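Local coordinates for protein pyruvate kinase (Pseudomonas aeruginosa, PDB 6QXL) that probably catalyses the last step of glycolysis, the interconversion of phosphoenolpyruvate and ADP with pyruvate and ATP, and is captured here with magnesium and glucose-6-phosphate bound, at residues A[43-46]-A[47-50]; A[268-271]-A[272-275]; A[356-359]-A[360-363]. All blocks are in the same frame, centred on the assembly; numbering follows the deposited sequence.

Three short helical turns show side chains a few residues apart meeting near the start of two helices and at the end of a third. Contact 1 lies near the beginning of helix 42-58 and contact 2 at the C-terminal end of helix 260-273, both in the TIM barrel, with centres 33 Å apart on opposite sides of the chain's centre. Contact 3 starts helix 359-373 of the alpha/beta domain; its centre is 16 Å from that of contact 2, and Asn-275 packs against Glu-361 where the two meet. Glucose-6-phosphate lies about 4 Å from the side chain of Asp-360 and about 12 Å from that of Asn-275, whereas the side chain of His-45 is about 13 Å from a bound malonate.

Contact 1: A[43-46]-A[47-50]; sequences DEHR and ARAR
A water molecule held between His-45 and Arg-48 lies 2.7 Å from His-45 ND1 and accepts a bond of 2.8 Å from Arg-48 NH1. The two side chains are thus bridged rather than joined: ring and guanidinium planes stand 69° apart, and the water sits in the plane of both groups, at the edge of each. Arg-48 can reach it because its CG lies beside the backbone N (chi1 -72°) and its chain runs extended to NE, its CG passing 3.4 Å from Glu-44 O on the way. The guanidinium is also anchored through NE to Asn-17, so water and asparagine together should restrict its rotation. A second pair, likewise three residues apart, involves Arg-46: its extended side chain runs alongside Asp-43, one turn earlier, and NH1 meets Asp-43 OD1 in a salt bridge whose hydrogen bond is weak, at 3.4 Å, while NH2 makes another ion pair with Asp-185. Two carboxylates, those of Asp-43 and Asp-185, thus share the charge of Arg-46. Glu-44 turns its OE1 back to Thr-41 N at the start of the helix. Beneath these side chains run four consecutive i to i+4 backbone hydrogen bonds, joining Ala-47 to Asp-43, Arg-48 to Glu-44, Ala-49 to His-45 and Arg-50 to Arg-46. This helix is the crossover of the beta-alpha-beta unit formed by strand 32-36, helix 42-58 and strand 64-68 in the TIM barrel. His-45 meets Phe-37 edge-to-face, His-45 and Ala-49 pack on Met-186 in the loop after helix 174-185, and Arg-48 rests on Leu-12, just beyond strand 7-11.

Contact 2: A[268-271]-A[272-275]; sequences ILHA and RRNN
His-270 O is gripped twice by one residue, Asn-274, whose backbone N and side-chain ND2 approach it from opposite faces of the carbonyl plane. The side-chain bond is the shorter, 2.8 Å from ND2 to His-270 O, although ND2 stands 36° out of that plane; the backbone bond from Asn-274 N to His-270 O measures 3.1 Å. With CG beside its own backbone N (chi1 -67°), the amide folds back over the last turn, and a weak bond from Arg-239 to its OD1 adds a hold on the other end. The chain then leaves the helix in a Schellman motif: Asn-275, at positive phi, is the C-prime residue, Asn-275 N bonds to Arg-272 O, and Lys-276 N reaches Ala-271 O. One turn back, Leu-269 lays CD2 over one face of the Arg-273 guanidinium, offset toward its rim and 3.5 Å from NH2. Arg-272 CD passes 4.0 Å from Ile-268 CG2, and the chain bends only beyond it, at chi3. His-270 bonds through ND1 to Asp-235 and packs on helix 231-239, while Ile-268 and Ala-271 lean on Val-278 of barrel strand 277-281.

Contact 3: A[356-359]-A[360-363]; sequences FDRC and DESI
Arg-358, the N-cap residue of helix 359-373, runs its side chain past the carboxylate of Asp-360. Its CB lies 3.3 Å from Asp-360 OD1 and 4.0 Å from Glu-361 CB. CG and CD follow alongside OD1, and the bend at chi3 (58°) turns the chain so that NE comes to 3.0 Å from Asp-360 OD1. At the tip, NH1 closes a salt bridge with Asp-360 OD2 at 2.9 Å, using the syn lone pair of that oxygen; the guanidinium and carboxylate planes are 51° apart. The carboxylate is held from its other oxygen as well: Glu-361 N bonds to Asp-360 OD1 at 2.9 Å, from the anti side and out of the carboxylate plane. That reach follows from chi1 of 48°, which sets CG of Asp-360 between its backbone N and carbonyl carbon. A cationic partner and a helix N-H would both be expected to favour the ionised acid.

Arg-358 O in turn takes two bonds from Ser-362, from OG at 3.1 Å and from the backbone N at 3.3 Å, tying the first turn to the cap. The same hydroxyl lies at the edge of the Phe-356 ring, 3.4 Å from CD2. Asp-360 is close to the bound glucose-6-phosphate, so this helix start borders the ligand pocket. Arg-358 and Asp-360 pack on Phe-388 of helix 388-394, and Cys-359 and Ile-363 on strand 470-477, while Phe-356 meets His-373 of a second subunit and Cys-359 touches Trp-455 there, placing the turn at a subunit interface.

Contact 1: A[43-46]-A[47-50]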
# COMPACT_ATOMS: atom_id res chain seq x y z
N ASP A 43 -14.48 -26.71 -47.16
CA ASP A 43 -13.25 -26.81 -47.94
C ASP A 43 -12.50 -25.50 -48.02
O ASP A 43 -11.26 -25.50 -48.06
CB ASP A 43 -13.48 -27.42 -49.33
CG ASP A 43 -13.95 -28.89 -49.26
OD1 ASP A 43 -13.68 -29.65 -48.28
OD2 ASP A 43 -14.70 -29.26 -50.16
N GLU A 44 -13.22 -24.40 -47.98
CA GLU A 44 -12.58 -23.07 -47.89
C GLU A 44 -11.75 -22.96 -46.60
O GLU A 44 -10.61 -22.45 -46.61
CB GLU A 44 -13.60 -21.93 -47.97
CG GLU A 44 -14.03 -21.62 -49.42
CD GLU A 44 -15.23 -20.69 -49.55
OE1 GLU A 44 -16.17 -20.79 -48.70
OE2 GLU A 44 -15.28 -19.90 -50.52
N HIS A 45 -12.30 -23.47 -45.50
CA HIS A 45 -11.58 -23.46 -44.24
C HIS A 45 -10.37 -24.39 -44.30
O HIS A 45 -9.26 -23.99 -43.94
CB HIS A 45 -12.51 -23.81 -43.07
CG HIS A 45 -13.59 -22.79 -42.86
ND1 HIS A 45 -13.35 -21.42 -42.77
CD2 HIS A 45 -14.93 -22.96 -42.74
CE1 HIS A 45 -14.50 -20.81 -42.60
NE2 HIS A 45 -15.48 -21.71 -42.59
N ARG A 46 -10.58 -25.61 -44.78
CA ARG A 46 -9.48 -26.57 -44.90
C ARG A 46 -8.32 -26.01 -45.71
O ARG A 46 -7.16 -26.18 -45.34
CB ARG A 46 -9.96 -27.85 -45.54
CG ARG A 46 -10.79 -28.69 -44.64
CD ARG A 46 -10.91 -30.08 -45.26
NE ARG A 46 -11.50 -31.03 -44.32
CZ ARG A 46 -12.80 -31.32 -44.25
NH1 ARG A 46 -13.72 -30.67 -45.01
NH2 ARG A 46 -13.20 -32.21 -43.33
N ALA A 47 -8.64 -25.34 -46.81
CA ALA A 47 -7.60 -24.81 -47.68
C ALA A 47 -6.80 -23.73 -46.96
O ALA A 47 -5.56 -23.74 -47.02
CB ALA A 47 -8.21 -24.26 -48.96
N ARG A 48 -7.50 -22.82 -46.29
CA ARG A 48 -6.85 -21.78 -45.51
C ARG A 48 -6.01 -22.37 -44.36
O ARG A 48 -4.86 -21.98 -44.15
CB ARG A 48 -7.87 -20.79 -44.97
CG ARG A 48 -8.48 -19.89 -46.02
CD ARG A 48 -9.71 -19.20 -45.48
NE ARG A 48 -10.41 -18.43 -46.51
CZ ARG A 48 -11.67 -18.00 -46.39
NH1 ARG A 48 -12.38 -18.26 -45.28
NH2 ARG A 48 -12.24 -17.32 -47.37
N ALA A 49 -6.59 -23.34 -43.65
CA ALA A 49 -5.88 -23.98 -42.53
C ALA A 49 -4.56 -24.58 -42.97
O ALA A 49 -3.52 -24.36 -42.32
CB ALA A 49 -6.75 -25.04 -41.87
N ARG A 50 -4.59 -25.30 -44.09
CA ARG A 50 -3.39 -25.94 -44.63
C ARG A 50 -2.37 -24.88 -45.03
O ARG A 50 -1.17 -25.03 -44.78
CB ARG A 50 -3.76 -26.83 -45.81
CG ARG A 50 -2.67 -27.64 -46.48
CD ARG A 50 -3.18 -28.68 -47.48
NE ARG A 50 -4.43 -29.44 -47.22
CZ ARG A 50 -4.62 -30.33 -46.23
NH1 ARG A 50 -5.80 -30.93 -46.09
NH2 ARG A 50 -3.64 -30.60 -45.38
O HOH W 1 -11.51 -19.43 -42.90

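Contact 2: A[268-271]-A[272-275]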
# COMPACT_ATOMS: atom_id res chain seq x y z
N ILE A 268 -10.86 -9.56 -18.11
CA ILE A 268 -9.44 -9.82 -18.27
C ILE A 268 -8.83 -10.21 -16.93
O ILE A 268 -8.12 -11.21 -16.83
CB ILE A 268 -8.73 -8.59 -18.86
CG1 ILE A 268 -9.13 -8.42 -20.31
CG2 ILE A 268 -7.23 -8.73 -18.73
CD1 ILE A 268 -8.79 -7.06 -20.88
N LEU A 269 -9.13 -9.43 -15.90
CA LEU A 269 -8.57 -9.69 -14.58
C LEU A 269 -9.02 -11.04 -14.02
O LEU A 269 -8.21 -11.83 -13.55
CB LEU A 269 -8.93 -8.57 -13.63
CG LEU A 269 -8.39 -8.70 -12.21
CD1 LEU A 269 -6.86 -8.50 -12.17
CD2 LEU A 269 -9.10 -7.73 -11.29
N HIS A 270 -10.32 -11.32 -14.08
CA HIS A 270 -10.81 -12.59 -13.54
C HIS A 270 -10.26 -13.77 -14.33
O HIS A 270 -9.93 -14.80 -13.74
CB HIS A 270 -12.33 -12.61 -13.48
CG HIS A 270 -12.90 -11.78 -12.37
ND1 HIS A 270 -14.05 -12.10 -11.71
CD2 HIS A 270 -12.44 -10.64 -11.79
CE1 HIS A 270 -14.31 -11.18 -10.80
NE2 HIS A 270 -13.35 -10.28 -10.83
N ALA A 271 -10.12 -13.62 -15.64
CA ALA A 271 -9.49 -14.67 -16.44
C ALA A 271 -8.09 -14.97 -15.95
O ALA A 271 -7.76 -16.13 -15.66
CB ALA A 271 -9.48 -14.29 -17.90
N ARG A 272 -7.27 -13.93 -15.81
CA ARG A 272 -5.89 -14.12 -15.37
C ARG A 272 -5.83 -14.73 -13.97
O ARG A 272 -5.02 -15.61 -13.71
CB ARG A 272 -5.11 -12.81 -15.43
CG ARG A 272 -4.92 -12.25 -16.82
CD ARG A 272 -4.34 -10.85 -16.85
NE ARG A 272 -3.05 -10.80 -16.22
CZ ARG A 272 -2.70 -10.04 -15.18
NH1 ARG A 272 -3.53 -9.13 -14.66
NH2 ARG A 272 -1.46 -10.16 -14.69
N ARG A 273 -6.70 -14.29 -13.08
CA ARG A 273 -6.71 -14.84 -11.72
C ARG A 273 -7.01 -16.33 -11.70
O ARG A 273 -6.43 -17.05 -10.89
CB ARG A 273 -7.73 -14.15 -10.86
CG ARG A 273 -7.29 -12.81 -10.45
CD ARG A 273 -8.28 -12.30 -9.45
NE ARG A 273 -7.78 -11.01 -9.03
CZ ARG A 273 -8.51 -10.06 -8.46
NH1 ARG A 273 -9.82 -10.24 -8.24
NH2 ARG A 273 -7.91 -8.91 -8.18
N ASN A 274 -7.88 -16.77 -12.60
CA ASN A 274 -8.18 -18.19 -12.73
C ASN A 274 -7.25 -18.93 -13.71
O ASN A 274 -7.57 -20.02 -14.14
CB ASN A 274 -9.64 -18.39 -13.14
CG ASN A 274 -10.59 -17.98 -12.07
OD1 ASN A 274 -10.84 -18.74 -11.14
ND2 ASN A 274 -11.13 -16.77 -12.19
N ASN A 275 -6.12 -18.33 -14.04
CA ASN A 275 -5.11 -18.97 -14.89
C ASN A 275 -5.61 -19.36 -16.27
O ASN A 275 -5.29 -20.41 -16.77
CB ASN A 275 -4.48 -20.15 -14.14
CG ASN A 275 -3.79 -19.72 -12.86
OD1 ASN A 275 -3.09 -18.73 -12.83
ND2 ASN A 275 -3.94 -20.49 -11.81

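Contact 3: A[356-359]-A[360-363]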
# COMPACT_ATOMS: atom_id res chain seq x y z
N PHE A 356 -1.25 -20.78 -2.77
CA PHE A 356 -1.04 -21.59 -3.97
C PHE A 356 -1.61 -22.99 -3.77
O PHE A 356 -1.70 -23.49 -2.64
CB PHE A 356 0.44 -21.66 -4.35
CG PHE A 356 1.10 -20.31 -4.54
CD1 PHE A 356 0.33 -19.10 -4.60
CD2 PHE A 356 2.49 -20.24 -4.70
CE1 PHE A 356 0.95 -17.87 -4.78
CE2 PHE A 356 3.10 -18.99 -4.88
CZ PHE A 356 2.34 -17.81 -4.94
N ASP A 357 -2.00 -23.61 -4.86
CA ASP A 357 -2.69 -24.90 -4.82
C ASP A 357 -1.74 -26.06 -5.16
O ASP A 357 -1.78 -27.09 -4.53
CB ASP A 357 -3.87 -24.90 -5.77
CG ASP A 357 -4.98 -24.02 -5.33
OD1 ASP A 357 -5.42 -24.38 -4.23
OD2 ASP A 357 -5.64 -23.26 -6.13
N ARG A 358 -0.92 -25.87 -6.19
CA ARG A 358 -0.16 -26.94 -6.74
C ARG A 358 1.31 -26.66 -6.68
O ARG A 358 1.72 -25.53 -6.47
CB ARG A 358 -0.54 -27.14 -8.23
CG ARG A 358 -2.01 -27.36 -8.48
CD ARG A 358 -2.36 -27.07 -9.91
NE ARG A 358 -1.66 -27.81 -10.90
CZ ARG A 358 -1.70 -29.10 -11.23
NH1 ARG A 358 -0.92 -29.56 -12.21
NH2 ARG A 358 -2.49 -29.93 -10.56
N CYS A 359 2.09 -27.70 -6.93
CA CYS A 359 3.52 -27.60 -6.93
C CYS A 359 4.05 -26.95 -8.21
O CYS A 359 4.98 -26.12 -8.16
CB CYS A 359 4.13 -29.00 -6.76
SG CYS A 359 5.91 -29.15 -7.11
N ASP A 360 3.50 -27.34 -9.36
CA ASP A 360 4.00 -26.77 -10.63
C ASP A 360 3.61 -25.30 -10.75
O ASP A 360 4.42 -24.49 -11.23
CB ASP A 360 3.57 -27.59 -11.86
CG ASP A 360 2.08 -27.94 -11.88
OD1 ASP A 360 1.32 -27.54 -10.93
OD2 ASP A 360 1.71 -28.63 -12.86
N GLU A 361 2.40 -24.97 -10.26
CA GLU A 361 2.00 -23.57 -10.09
C GLU A 361 3.09 -22.81 -9.30
O GLU A 361 3.51 -21.74 -9.72
CB GLU A 361 0.65 -23.47 -9.38
CG GLU A 361 -0.10 -22.14 -9.55
CD GLU A 361 -1.39 -22.04 -8.80
OE1 GLU A 361 -2.02 -23.10 -8.57
OE2 GLU A 361 -1.79 -20.88 -8.50
N SER A 362 3.55 -23.41 -8.20
CA SER A 362 4.54 -22.75 -7.34
C SER A 362 5.87 -22.46 -8.02
O SER A 362 6.44 -21.39 -7.80
CB SER A 362 4.79 -23.57 -6.08
OG SER A 362 3.67 -23.43 -5.22
N ILE A 363 6.34 -23.38 -8.84
CA ILE A 363 7.60 -23.17 -9.54
C ILE A 363 7.44 -22.08 -10.59
O ILE A 363 8.35 -21.27 -10.79
CB ILE A 363 8.10 -24.47 -10.22
CG1 ILE A 363 8.37 -25.57 -9.19
CG2 ILE A 363 9.37 -24.20 -11.02
CD1 ILE A 363 9.64 -25.34 -8.38